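Side-chain contacts in O-methyltransferase (Coxiella burnetii, PDB 3TR6), which probably transfers methyl groups from S-adenosylmethionine to hydroxyl oxygens of an acceptor, as its metal-dependent O-methyltransferase family does: residues P27-E32 with S78-G83; E35-S40 with G72-Y77; A53-L58 with I212-G217; K66-I71 with L84-D89. All blocks are in the same frame, centred on the assembly; numbering follows the deposited sequence.

Contact 1: P27-E32 with S78-G83; sequences PPLLAE and SAIAMG. With SAH (S-adenosyl-L-homocysteine), chain C.
Leu30 and Ile80 meet where the helical segments 28-32 and 78-83 run antiparallel, at 177° between their N-to-C directions, with the short axes 10.8 Å apart at closest approach. At such a separation the backbones do not touch, and branched aliphatic side chains fill the interval. Leu30 does most of this work by dividing its two methyls between neighbouring residues. Its CD2 lies 3.8 Å from Ile80 CG2 and packs against Ile80 CB as well, while its CD1 rests on Ala81, 4.0 Å from that residue's CA. The side chains of Leu30 and Ile80 slide past each other in opposite directions. In Ile80, CG2 stands anti to the backbone N, with CG1 beside that N at a chi1 of -65°; this sets the short branch, CG2, against Leu30 CD2. Leu29 adds a looser touch through CD2, and Tyr108 of helix 99-111 packs on both Leu29 and Ile80.

The polar chemistry lies at the start of 78-83, on a side of the helix turned away from 27-32. Ser78 N donates to OXT of S-adenosyl-L-homocysteine over 3.1 Å, and Ser78 OG accepts a hydrogen bond from the ligand's amino N at 2.8 Å. The same hydroxyl is also hydrogen-bonded to Asp70 OD1, which makes Asp70 a second-shell partner of the amino group. One short helix thus divides its duties: an apolar flank is buried against helix 28-40, and its first turn holds both the amino and the carboxylate group of the ligand's amino acid moiety, with the helix N-terminus probably favouring the carboxylate.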
loop_
_atom_site.group_PDB
_atom_site.type_symbol
_atom_site.label_atom_id
_atom_site.label_comp_id
_atom_site.label_asym_id
_atom_site.label_seq_id
_atom_site.Cartn_x
_atom_site.Cartn_y
_atom_site.Cartn_z
ATOM N N PRO A 27 10.133 15.470 -2.299
ATOM C CA PRO A 27 10.748 16.386 -3.266
ATOM C C PRO A 27 10.785 17.797 -2.694
ATOM O O PRO A 27 9.783 18.252 -2.142
ATOM C CB PRO A 27 9.795 16.326 -4.464
ATOM C CG PRO A 27 9.052 15.028 -4.300
ATOM C CD PRO A 27 8.908 14.844 -2.823
ATOM N N PRO A 28 11.930 18.479 -2.818
ATOM C CA PRO A 28 12.123 19.810 -2.231
ATOM C C PRO A 28 10.980 20.769 -2.541
ATOM O O PRO A 28 10.594 21.551 -1.673
ATOM C CB PRO A 28 13.435 20.297 -2.866
ATOM C CG PRO A 28 13.755 19.310 -3.957
ATOM C CD PRO A 28 13.124 18.024 -3.546
ATOM N N LEU A 29 10.438 20.702 -3.751
ATOM C CA LEU A 29 9.341 21.586 -4.124
ATOM C C LEU A 29 8.106 21.356 -3.256
ATOM O O LEU A 29 7.451 22.307 -2.838
ATOM C CB LEU A 29 8.992 21.437 -5.607
ATOM C CG LEU A 29 7.925 22.396 -6.145
ATOM C CD1 LEU A 29 8.245 22.814 -7.572
ATOM C CD2 LEU A 29 6.531 21.785 -6.061
ATOM N N LEU A 30 7.786 20.092 -2.989
ATOM C CA LEU A 30 6.654 19.764 -2.126
ATOM C C LEU A 30 6.919 20.172 -0.679
ATOM O O LEU A 30 6.019 20.643 0.019
ATOM C CB LEU A 30 6.312 18.277 -2.213
ATOM C CG LEU A 30 5.449 17.868 -3.410
ATOM C CD1 LEU A 30 5.276 16.354 -3.471
ATOM C CD2 LEU A 30 4.096 18.571 -3.369
ATOM N N ALA A 31 8.158 19.988 -0.234
ATOM C CA ALA A 31 8.568 20.425 1.094
ATOM C C ALA A 31 8.321 21.924 1.244
ATOM O O ALA A 31 7.782 22.381 2.252
ATOM C CB ALA A 31 10.034 20.099 1.333
ATOM N N GLU A 32 8.717 22.678 0.225
ATOM C CA GLU A 32 8.530 24.124 0.202
ATOM C C GLU A 32 7.051 24.492 0.193
ATOM O O GLU A 32 6.637 25.457 0.838
ATOM C CB GLU A 32 9.225 24.715 -1.025
ATOM C CG GLU A 32 8.857 26.151 -1.329
ATOM C CD GLU A 32 9.446 26.631 -2.641
ATOM O OE1 GLU A 32 10.329 25.933 -3.187
ATOM O OE2 GLU A 32 9.021 27.701 -3.130
ATOM N N SER A 78 -1.345 16.745 -2.765
ATOM C CA SER A 78 -1.605 15.416 -3.308
ATOM C C SER A 78 -1.706 15.443 -4.830
ATOM O O SER A 78 -1.302 14.493 -5.504
ATOM C CB SER A 78 -2.876 14.820 -2.699
ATOM O OG SER A 78 -3.995 15.663 -2.912
ATOM N N ALA A 79 -2.246 16.535 -5.364
ATOM C CA ALA A 79 -2.371 16.703 -6.806
ATOM C C ALA A 79 -1.000 16.705 -7.466
ATOM O O ALA A 79 -0.804 16.092 -8.514
ATOM C CB ALA A 79 -3.117 17.987 -7.128
ATOM N N ILE A 80 -0.056 17.395 -6.841
ATOM C CA ILE A 80 1.306 17.478 -7.353
ATOM C C ILE A 80 2.090 16.195 -7.085
ATOM O O ILE A 80 2.882 15.756 -7.918
ATOM C CB ILE A 80 2.054 18.673 -6.739
ATOM C CG1 ILE A 80 1.402 19.985 -7.189
ATOM C CG2 ILE A 80 3.521 18.635 -7.120
ATOM C CD1 ILE A 80 1.926 21.211 -6.474
ATOM N N ALA A 81 1.865 15.599 -5.918
ATOM C CA ALA A 81 2.529 14.351 -5.563
ATOM C C ALA A 81 2.230 13.284 -6.608
ATOM O O ALA A 81 3.137 12.619 -7.114
ATOM C CB ALA A 81 2.089 13.886 -4.188
HETATM N N MSE A 82 0.950 13.133 -6.929
HETATM C CA MSE A 82 0.523 12.177 -7.941
HETATM C C MSE A 82 0.875 12.655 -9.344
HETATM O O MSE A 82 1.266 11.856 -10.195
HETATM C CB MSE A 82 -0.978 11.906 -7.833
HETATM C CG MSE A 82 -1.359 11.050 -6.642
HETATM SE SE MSE A 82 -3.267 10.711 -6.528
HETATM C CE MSE A 82 -3.884 12.490 -6.018
ATOM N N GLY A 83 0.733 13.957 -9.578
ATOM C CA GLY A 83 1.082 14.543 -10.861
ATOM C C GLY A 83 2.503 14.213 -11.286
ATOM O O GLY A 83 2.752 13.899 -12.445
HETATM N N SAH C . -5.579 16.588 -0.754
HETATM C CA SAH C . -5.444 17.913 -0.214
HETATM C CB SAH C . -6.304 18.099 1.024
HETATM C CG SAH C . -7.498 19.016 0.887
HETATM S SD SAH C . -8.395 19.425 2.378
HETATM C C SAH C . -4.019 18.174 0.131
HETATM O O SAH C . -3.740 19.111 0.929
HETATM O OXT SAH C . -3.098 17.475 -0.362
HETATM C "C5'" SAH C . -10.120 19.683 1.995
HETATM C "C4'" SAH C . -10.419 20.473 0.838
HETATM O "O4'" SAH C . -11.768 20.145 0.355
HETATM C "C3'" SAH C . -10.442 21.910 1.183
HETATM O "O3'" SAH C . -9.543 22.576 0.395
HETATM C "C2'" SAH C . -11.812 22.359 0.887
HETATM O "O2'" SAH C . -11.801 23.609 0.320
HETATM C "C1'" SAH C . -12.298 21.354 -0.091
HETATM N N9 SAH C . -13.747 21.244 -0.236
HETATM C C8 SAH C . -14.667 21.363 0.733
HETATM N N7 SAH C . -15.876 21.185 0.176
HETATM C C5 SAH C . -15.725 20.954 -1.143
HETATM C C6 SAH C . -16.612 20.709 -2.196
HETATM N N6 SAH C . -18.022 20.666 -1.971
HETATM N N1 SAH C . -16.114 20.514 -3.429
HETATM C C2 SAH C . -14.795 20.553 -3.658
HETATM N N3 SAH C . -13.920 20.788 -2.671
HETATM C C4 SAH C . -14.357 20.990 -1.411
#

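Contact 2: E35-S40 with G72-Y77. With SAH (S-adenosyl-L-homocysteine), chain C.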
loop_
_atom_site.group_PDB
_atom_site.type_symbol
_atom_site.label_atom_id
_atom_site.label_comp_id
_atom_site.label_asym_id
_atom_site.label_seq_id
_atom_site.Cartn_x
_atom_site.Cartn_y
_atom_site.Cartn_z
ATOM N N GLU A 35 5.657 24.177 3.778
ATOM C CA GLU A 35 6.185 25.238 4.623
ATOM C C GLU A 35 5.360 26.497 4.395
ATOM O O GLU A 35 5.014 27.205 5.339
ATOM C CB GLU A 35 7.659 25.512 4.316
ATOM C CG GLU A 35 8.605 24.420 4.792
ATOM C CD GLU A 35 8.476 24.140 6.280
ATOM O OE1 GLU A 35 8.111 23.000 6.646
ATOM O OE2 GLU A 35 8.741 25.061 7.085
ATOM N N GLU A 36 5.037 26.765 3.135
ATOM C CA GLU A 36 4.237 27.931 2.789
ATOM C C GLU A 36 2.777 27.766 3.197
ATOM O O GLU A 36 2.133 28.722 3.625
ATOM C CB GLU A 36 4.337 28.236 1.294
ATOM C CG GLU A 36 3.294 29.232 0.816
ATOM C CD GLU A 36 3.858 30.282 -0.120
ATOM O OE1 GLU A 36 3.256 31.373 -0.212
ATOM O OE2 GLU A 36 4.896 30.019 -0.767
ATOM N N THR A 37 2.253 26.555 3.064
ATOM C CA THR A 37 0.874 26.297 3.457
ATOM C C THR A 37 0.719 26.487 4.963
ATOM O O THR A 37 -0.282 27.028 5.431
ATOM C CB THR A 37 0.413 24.880 3.052
ATOM O OG1 THR A 37 0.483 24.746 1.630
ATOM C CG2 THR A 37 -1.016 24.635 3.495
ATOM N N THR A 38 1.721 26.043 5.716
ATOM C CA THR A 38 1.722 26.204 7.166
ATOM C C THR A 38 1.771 27.680 7.533
ATOM O O THR A 38 1.079 28.138 8.447
ATOM C CB THR A 38 2.930 25.499 7.815
ATOM O OG1 THR A 38 2.749 24.080 7.757
ATOM C CG2 THR A 38 3.075 25.922 9.270
ATOM N N ARG A 39 2.594 28.420 6.801
ATOM C CA ARG A 39 2.800 29.836 7.058
ATOM C C ARG A 39 1.587 30.702 6.707
ATOM O O ARG A 39 1.316 31.693 7.384
ATOM C CB ARG A 39 4.037 30.322 6.298
ATOM C CG ARG A 39 4.293 31.812 6.408
ATOM C CD ARG A 39 5.674 32.179 5.889
ATOM N NE ARG A 39 5.885 31.766 4.503
ATOM C CZ ARG A 39 5.395 32.406 3.445
ATOM N NH1 ARG A 39 4.645 33.489 3.609
ATOM N NH2 ARG A 39 5.647 31.958 2.221
ATOM N N SER A 40 0.853 30.322 5.664
ATOM C CA SER A 40 -0.179 31.192 5.105
ATOM C C SER A 40 -1.615 30.755 5.381
ATOM O O SER A 40 -2.541 31.544 5.209
ATOM C CB SER A 40 0.017 31.337 3.595
ATOM O OG SER A 40 1.351 31.696 3.281
ATOM N N GLY A 72 -10.388 17.425 -3.692
ATOM C CA GLY A 72 -9.931 18.216 -2.563
ATOM C C GLY A 72 -8.524 18.735 -2.786
ATOM O O GLY A 72 -7.555 18.152 -2.303
ATOM N N THR A 73 -8.414 19.843 -3.512
ATOM C CA THR A 73 -7.119 20.372 -3.924
ATOM C C THR A 73 -6.339 21.014 -2.783
ATOM O O THR A 73 -5.141 20.777 -2.630
ATOM C CB THR A 73 -7.274 21.437 -5.027
ATOM O OG1 THR A 73 -8.237 21.000 -5.991
ATOM C CG2 THR A 73 -5.941 21.694 -5.712
ATOM N N PHE A 74 -7.025 21.835 -1.993
ATOM C CA PHE A 74 -6.359 22.691 -1.022
ATOM C C PHE A 74 -5.243 23.448 -1.738
ATOM O O PHE A 74 -5.490 24.115 -2.737
ATOM C CB PHE A 74 -5.800 21.873 0.141
ATOM C CG PHE A 74 -5.418 22.703 1.335
ATOM C CD1 PHE A 74 -5.952 23.971 1.514
ATOM C CD2 PHE A 74 -4.515 22.221 2.271
ATOM C CE1 PHE A 74 -5.599 24.742 2.608
ATOM C CE2 PHE A 74 -4.156 22.986 3.370
ATOM C CZ PHE A 74 -4.701 24.251 3.538
ATOM N N THR A 75 -4.017 23.339 -1.240
ATOM C CA THR A 75 -2.884 23.986 -1.895
ATOM C C THR A 75 -2.173 23.028 -2.850
ATOM O O THR A 75 -1.059 23.296 -3.303
ATOM C CB THR A 75 -1.890 24.580 -0.880
ATOM O OG1 THR A 75 -1.411 23.551 -0.009
ATOM C CG2 THR A 75 -2.565 25.669 -0.053
ATOM N N GLY A 76 -2.827 21.904 -3.137
ATOM C CA GLY A 76 -2.407 21.003 -4.197
ATOM C C GLY A 76 -1.269 20.039 -3.918
ATOM O O GLY A 76 -0.562 19.642 -4.847
ATOM N N TYR A 77 -1.092 19.641 -2.661
ATOM C CA TYR A 77 -0.004 18.730 -2.310
ATOM C C TYR A 77 -0.179 17.351 -2.958
ATOM O O TYR A 77 0.728 16.846 -3.621
ATOM C CB TYR A 77 0.150 18.595 -0.787
ATOM C CG TYR A 77 1.440 17.913 -0.369
ATOM C CD1 TYR A 77 2.557 18.655 -0.001
ATOM C CD2 TYR A 77 1.545 16.527 -0.359
ATOM C CE1 TYR A 77 3.740 18.035 0.375
ATOM C CE2 TYR A 77 2.719 15.901 0.012
ATOM C CZ TYR A 77 3.813 16.657 0.377
ATOM O OH TYR A 77 4.978 16.023 0.745
HETATM N N SAH C . -5.579 16.588 -0.754
HETATM C CA SAH C . -5.444 17.913 -0.214
HETATM C CB SAH C . -6.304 18.099 1.024
HETATM C CG SAH C . -7.498 19.016 0.887
HETATM S SD SAH C . -8.395 19.425 2.378
HETATM C C SAH C . -4.019 18.174 0.131
HETATM O O SAH C . -3.740 19.111 0.929
HETATM O OXT SAH C . -3.098 17.475 -0.362
HETATM C "C5'" SAH C . -10.120 19.683 1.995
HETATM C "C4'" SAH C . -10.419 20.473 0.838
HETATM O "O4'" SAH C . -11.768 20.145 0.355
HETATM C "C3'" SAH C . -10.442 21.910 1.183
HETATM O "O3'" SAH C . -9.543 22.576 0.395
HETATM C "C2'" SAH C . -11.812 22.359 0.887
HETATM O "O2'" SAH C . -11.801 23.609 0.320
HETATM C "C1'" SAH C . -12.298 21.354 -0.091
HETATM N N9 SAH C . -13.747 21.244 -0.236
HETATM C C8 SAH C . -14.667 21.363 0.733
HETATM N N7 SAH C . -15.876 21.185 0.176
HETATM C C5 SAH C . -15.725 20.954 -1.143
HETATM C C6 SAH C . -16.612 20.709 -2.196
HETATM N N6 SAH C . -18.022 20.666 -1.971
HETATM N N1 SAH C . -16.114 20.514 -3.429
HETATM C C2 SAH C . -14.795 20.553 -3.658
HETATM N N3 SAH C . -13.920 20.788 -2.671
HETATM C C4 SAH C . -14.357 20.990 -1.411
#
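Thr37 and Thr75 reach toward each other tip to tip, joining helix 28-40 to the glycine-containing loop that follows the first strand of a Rossmann-like methyltransferase fold, the loop that cradles the cofactor's amino acid end. Thr75 OG1 donates to Thr37 OG1 over 2.8 Å, and Thr37 OG1 is also hydrogen-bonded to Leu33 O one turn back in its helix. That pairing explains the direction: with its proton engaged by the helix carbonyl, Thr37 OG1 accepts from the loop. In Thr37 the hydroxyl stands anti to the carbonyl carbon (chi1 -61°), leaving CG2 anti to the backbone N, where it approaches the Phe74 ring obliquely at 3.5 Å from CE2.

Phe74 carries the contact on to the ligand. Carboxylate atom O of S-adenosyl-L-homocysteine lies in the plane of the ring at its edge, and Phe74 CD2 is 3.5 Å from SAH O. The ligand's CG packs on Phe74 CB. Thr75 CG2 sits over one face of the ring, offset toward the rim, so the two threonine methyls and the ligand all bear on the same aromatic group.

Farther out, a type II' turn from Thr73 to Gly76 shapes the loop and is closed by Gly76 N to Thr73 O. Phe74 N is hydrogen-bonded to Asp96 OD2, which also binds the ligand, while Tyr77 OH reaches Glu26 OE1. At the beginning of the loop, the backbone angles of Gly72 call for glycine, and its carbonyl O takes a weak hydrogen bond from the ligand's amino N at 3.0 Å.

Contact 3: A53-L58 with I212-G217; sequences AQLLAL and IPIGDG
Leu55 faces Ile214 and Ile212 from the helix 50-63, and its side chain can be traced outward to the connection between two strands. The bond to CB is directed toward 212-217, though CB itself touches nothing there. Next along, CG stands anti to the backbone N, at a chi1 of 164°, and from this position CD2 reaches the isoleucines. Of the two terminal methyls, CD2 carries the contact: it lies 3.8 Å from Ile214 CG2 and makes a looser approach to Ile212 CG2 at 4.3 Å. One leucine methyl therefore meets the short branches of two isoleucines, with the side chains of Leu55 and Ile214 crossing obliquely. All three residues are buried, and the contact is wholly apolar.

Backbone bends bring the two isoleucines to the same methyl. Pro213 centres an inverse gamma turn between them, and Ile214 opens a type II' turn that ends with Gly217 N donating to Ile214 O. A polar tie comes from the same helix as Leu55: Gln52 NE2 is hydrogen-bonded to Ile214 O. The turn also meets the second subunit: Thr8 OG1 of that chain is hydrogen-bonded to Gly215 N, and Ile212 packs on Ile212 of that chain. The arrangement packs a helix against the connection of the antiparallel strand pair 207-212 and 218-223, at the edge of the Rossmann-like methyltransferase fold, where that connection also enters the dimer interface.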
loop_
_atom_site.group_PDB
_atom_site.type_symbol
_atom_site.label_atom_id
_atom_site.label_comp_id
_atom_site.label_asym_id
_atom_site.label_seq_id
_atom_site.Cartn_x
_atom_site.Cartn_y
_atom_site.Cartn_z
ATOM N N ALA A 53 1.070 10.784 0.806
ATOM C CA ALA A 53 1.151 11.241 -0.574
ATOM C C ALA A 53 2.165 10.414 -1.352
ATOM O O ALA A 53 1.958 10.097 -2.521
ATOM C CB ALA A 53 1.526 12.709 -0.619
ATOM N N GLN A 54 3.268 10.071 -0.696
ATOM C CA GLN A 54 4.316 9.288 -1.333
ATOM C C GLN A 54 3.803 7.913 -1.741
ATOM O O GLN A 54 4.190 7.382 -2.783
ATOM C CB GLN A 54 5.523 9.153 -0.408
ATOM C CG GLN A 54 6.631 8.288 -0.968
ATOM C CD GLN A 54 7.918 8.427 -0.188
ATOM O OE1 GLN A 54 8.259 9.515 0.275
ATOM N NE2 GLN A 54 8.640 7.321 -0.033
ATOM N N LEU A 55 2.930 7.345 -0.913
ATOM C CA LEU A 55 2.294 6.071 -1.215
ATOM C C LEU A 55 1.381 6.208 -2.427
ATOM O O LEU A 55 1.316 5.310 -3.264
ATOM C CB LEU A 55 1.491 5.580 -0.007
ATOM C CG LEU A 55 0.451 4.475 -0.239
ATOM C CD1 LEU A 55 1.102 3.197 -0.765
ATOM C CD2 LEU A 55 -0.324 4.198 1.040
ATOM N N LEU A 56 0.676 7.334 -2.508
ATOM C CA LEU A 56 -0.179 7.626 -3.651
ATOM C C LEU A 56 0.640 7.685 -4.934
ATOM O O LEU A 56 0.241 7.144 -5.963
ATOM C CB LEU A 56 -0.913 8.952 -3.452
ATOM C CG LEU A 56 -2.003 9.027 -2.386
ATOM C CD1 LEU A 56 -2.584 10.430 -2.348
ATOM C CD2 LEU A 56 -3.091 8.000 -2.649
ATOM N N ALA A 57 1.785 8.354 -4.862
ATOM C CA ALA A 57 2.677 8.467 -6.008
ATOM C C ALA A 57 3.133 7.087 -6.468
ATOM O O ALA A 57 3.218 6.820 -7.668
ATOM C CB ALA A 57 3.877 9.342 -5.668
ATOM N N LEU A 58 3.422 6.209 -5.512
ATOM C CA LEU A 58 3.855 4.856 -5.835
ATOM C C LEU A 58 2.741 4.074 -6.527
ATOM O O LEU A 58 3.003 3.277 -7.425
ATOM C CB LEU A 58 4.329 4.116 -4.580
ATOM C CG LEU A 58 5.030 2.768 -4.811
ATOM C CD1 LEU A 58 6.377 2.951 -5.504
ATOM C CD2 LEU A 58 5.210 2.018 -3.506
ATOM N N ILE A 212 -4.863 1.149 5.148
ATOM C CA ILE A 212 -3.469 1.384 5.495
ATOM C C ILE A 212 -3.355 2.429 6.596
ATOM O O ILE A 212 -3.878 3.536 6.462
ATOM C CB ILE A 212 -2.652 1.873 4.277
ATOM C CG1 ILE A 212 -2.974 1.047 3.027
ATOM C CG2 ILE A 212 -1.165 1.830 4.580
ATOM C CD1 ILE A 212 -2.377 -0.335 3.039
ATOM N N PRO A 213 -2.664 2.083 7.691
ATOM C CA PRO A 213 -2.433 3.022 8.792
ATOM C C PRO A 213 -1.298 3.998 8.475
ATOM O O PRO A 213 -0.330 4.100 9.223
ATOM C CB PRO A 213 -2.039 2.101 9.949
ATOM C CG PRO A 213 -1.370 0.955 9.279
ATOM C CD PRO A 213 -2.104 0.751 7.979
ATOM N N ILE A 214 -1.419 4.703 7.356
ATOM C CA ILE A 214 -0.489 5.767 7.022
ATOM C C ILE A 214 -1.291 7.054 6.846
ATOM O O ILE A 214 -2.438 7.013 6.398
ATOM C CB ILE A 214 0.327 5.435 5.754
ATOM C CG1 ILE A 214 1.659 6.186 5.765
ATOM C CG2 ILE A 214 -0.473 5.740 4.496
ATOM C CD1 ILE A 214 2.603 5.751 4.677
ATOM N N GLY A 215 -0.702 8.189 7.215
ATOM C CA GLY A 215 -1.460 9.425 7.306
ATOM C C GLY A 215 -2.574 9.233 8.317
ATOM O O GLY A 215 -2.386 8.553 9.325
ATOM N N ASP A 216 -3.741 9.811 8.056
ATOM C CA ASP A 216 -4.886 9.613 8.944
ATOM C C ASP A 216 -5.687 8.366 8.556
ATOM O O ASP A 216 -6.899 8.289 8.777
ATOM C CB ASP A 216 -5.789 10.847 8.952
ATOM C CG ASP A 216 -6.827 10.800 10.059
ATOM O OD1 ASP A 216 -6.484 10.361 11.177
ATOM O OD2 ASP A 216 -7.985 11.196 9.809
ATOM N N GLY A 217 -5.000 7.384 7.986
ATOM C CA GLY A 217 -5.658 6.183 7.517
ATOM C C GLY A 217 -6.020 6.329 6.054
ATOM O O GLY A 217 -6.634 7.318 5.647
#

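Contact 4: K66-I71 with L84-D89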
loop_
_atom_site.group_PDB
_atom_site.type_symbol
_atom_site.label_atom_id
_atom_site.label_comp_id
_atom_site.label_asym_id
_atom_site.label_seq_id
_atom_site.Cartn_x
_atom_site.Cartn_y
_atom_site.Cartn_z
ATOM N N LYS A 66 -3.118 6.657 -16.060
ATOM C CA LYS A 66 -3.077 7.695 -17.086
ATOM C C LYS A 66 -4.197 8.713 -16.904
ATOM O O LYS A 66 -4.189 9.776 -17.522
ATOM C CB LYS A 66 -3.135 7.071 -18.483
ATOM C CG LYS A 66 -1.984 6.117 -18.772
ATOM C CD LYS A 66 -2.145 5.438 -20.121
ATOM C CE LYS A 66 -1.100 4.351 -20.333
ATOM N NZ LYS A 66 0.288 4.893 -20.324
ATOM N N LYS A 67 -5.155 8.381 -16.044
ATOM C CA LYS A 67 -6.275 9.265 -15.751
ATOM C C LYS A 67 -6.600 9.259 -14.261
ATOM O O LYS A 67 -7.145 8.285 -13.737
ATOM C CB LYS A 67 -7.510 8.853 -16.552
ATOM C CG LYS A 67 -7.546 9.376 -17.974
ATOM C CD LYS A 67 -8.942 9.201 -18.544
ATOM C CE LYS A 67 -9.209 10.147 -19.701
ATOM N NZ LYS A 67 -10.664 10.192 -20.029
ATOM N N VAL A 68 -6.273 10.356 -13.588
ATOM C CA VAL A 68 -6.429 10.449 -12.144
ATOM C C VAL A 68 -7.345 11.602 -11.754
ATOM O O VAL A 68 -7.341 12.655 -12.390
ATOM C CB VAL A 68 -5.060 10.656 -11.458
ATOM C CG1 VAL A 68 -5.232 10.890 -9.962
ATOM C CG2 VAL A 68 -4.150 9.468 -11.722
ATOM N N ILE A 69 -8.140 11.395 -10.711
ATOM C CA ILE A 69 -8.916 12.485 -10.136
ATOM C C ILE A 69 -8.472 12.762 -8.704
ATOM O O ILE A 69 -8.273 11.843 -7.910
ATOM C CB ILE A 69 -10.427 12.205 -10.144
ATOM C CG1 ILE A 69 -10.898 11.839 -11.553
ATOM C CG2 ILE A 69 -11.181 13.420 -9.638
ATOM C CD1 ILE A 69 -12.394 11.620 -11.654
ATOM N N ASP A 70 -8.319 14.039 -8.385
ATOM C CA ASP A 70 -7.903 14.460 -7.060
ATOM C C ASP A 70 -9.006 15.310 -6.440
ATOM O O ASP A 70 -9.142 16.489 -6.758
ATOM C CB ASP A 70 -6.586 15.238 -7.154
ATOM C CG ASP A 70 -6.140 15.806 -5.823
ATOM O OD1 ASP A 70 -5.707 15.020 -4.958
ATOM O OD2 ASP A 70 -6.200 17.042 -5.648
ATOM N N ILE A 71 -9.808 14.699 -5.573
ATOM C CA ILE A 71 -10.915 15.399 -4.928
ATOM C C ILE A 71 -10.481 16.099 -3.636
ATOM O O ILE A 71 -10.240 15.451 -2.616
ATOM C CB ILE A 71 -12.084 14.447 -4.629
ATOM C CG1 ILE A 71 -12.508 13.711 -5.905
ATOM C CG2 ILE A 71 -13.254 15.213 -4.044
ATOM C CD1 ILE A 71 -13.700 12.795 -5.711
ATOM N N LEU A 84 3.436 14.279 -10.342
ATOM C CA LEU A 84 4.841 14.006 -10.630
ATOM C C LEU A 84 5.100 12.544 -10.994
ATOM O O LEU A 84 6.110 12.221 -11.622
ATOM C CB LEU A 84 5.716 14.408 -9.443
ATOM C CG LEU A 84 5.810 15.904 -9.145
ATOM C CD1 LEU A 84 6.344 16.141 -7.743
ATOM C CD2 LEU A 84 6.670 16.611 -10.188
ATOM N N ALA A 85 4.191 11.663 -10.593
ATOM C CA ALA A 85 4.360 10.235 -10.841
ATOM C C ALA A 85 3.684 9.798 -12.137
ATOM O O ALA A 85 3.926 8.696 -12.632
ATOM C CB ALA A 85 3.833 9.426 -9.662
ATOM N N LEU A 86 2.842 10.672 -12.679
ATOM C CA LEU A 86 2.128 10.405 -13.922
ATOM C C LEU A 86 3.065 10.038 -15.061
ATOM O O LEU A 86 4.121 10.650 -15.224
ATOM C CB LEU A 86 1.307 11.625 -14.334
ATOM C CG LEU A 86 -0.035 11.872 -13.649
ATOM C CD1 LEU A 86 -0.591 13.224 -14.073
ATOM C CD2 LEU A 86 -1.023 10.756 -13.967
ATOM N N PRO A 87 2.680 9.031 -15.857
ATOM C CA PRO A 87 3.418 8.725 -17.087
ATOM C C PRO A 87 3.257 9.863 -18.093
ATOM O O PRO A 87 2.391 10.718 -17.897
ATOM C CB PRO A 87 2.752 7.440 -17.589
ATOM C CG PRO A 87 1.418 7.405 -16.931
ATOM C CD PRO A 87 1.592 8.072 -15.607
ATOM N N LYS A 88 4.073 9.873 -19.144
ATOM C CA LYS A 88 4.132 11.007 -20.071
ATOM C C LYS A 88 2.763 11.443 -20.594
ATOM O O LYS A 88 2.523 12.631 -20.809
ATOM C CB LYS A 88 5.064 10.705 -21.248
ATOM C CG LYS A 88 4.547 9.632 -22.197
ATOM C CD LYS A 88 5.337 9.609 -23.501
ATOM C CE LYS A 88 5.193 10.921 -24.263
ATOM N NZ LYS A 88 5.886 10.884 -25.584
ATOM N N ASP A 89 1.870 10.479 -20.792
ATOM C CA ASP A 89 0.563 10.750 -21.381
ATOM C C ASP A 89 -0.556 10.763 -20.344
ATOM O O ASP A 89 -1.734 10.673 -20.689
ATOM C CB ASP A 89 0.252 9.721 -22.474
ATOM C CG ASP A 89 0.326 8.283 -21.968
ATOM O OD1 ASP A 89 1.299 7.943 -21.254
ATOM O OD2 ASP A 89 -0.591 7.490 -22.278
#
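Lys66 runs out from CG, anti to its carbonyl carbon at a chi1 of -60°, through extended CD and CE before bending at chi4 (-62°), and this last turn brings NZ to the carboxylate of Asp89. The aspartate answers from a chi1 of 56°, its CG set between backbone N and carbonyl carbon. The resulting salt bridge is long, with Lys66 NZ 3.3 Å from Asp89 OD1 and 3.4 Å from Asp89 OD2. The near-equal distances share the ammonium between the two oxygens, and both component hydrogen bonds are weak. Lys66 also lies across the carboxylate with its methylenes, and its CG packs against Pro87 CG at 4.1 Å.

Inward from this exposed pair the chemistry becomes apolar: Val68 CG2 meets Leu86 CD2 at 4.1 Å, both buried, with Leu92 of the adjacent strand touching each. Val68 also packs on Met82, a selenomethionine of helix 77-83. Backbone bonds from Val68 to Thr91 and Ile93 fix strand 67-71 beside strand 91-96. The segments therefore bracket a right-handed beta-alpha-beta crossover, the repeating unit of the Rossmann-like fold, at the end remote from the ligand.

Contacts 1, 2 and 3 are buried, whereas contact 4 grades from a buried apolar pair to a charged pair at the surface. Contacts 1 and 2 share helix 28-40 and both border S-adenosyl-L-homocysteine, yet contact 1 joins that helix to helix 77-83 by aliphatic packing, contact 2 to the loop before helix 77-83 by a hydroxyl pair and an aromatic ring. Contact 3, about 17 Å from contact 2 between centres, is purely apolar and lies toward the dimer interface. The four interlock: Ala81 of contact 1 packs on Ala53 of contact 3, Tyr77 of contact 2 packs on the same Ala53, and Ala57 of contact 3 on Ala85 of contact 4.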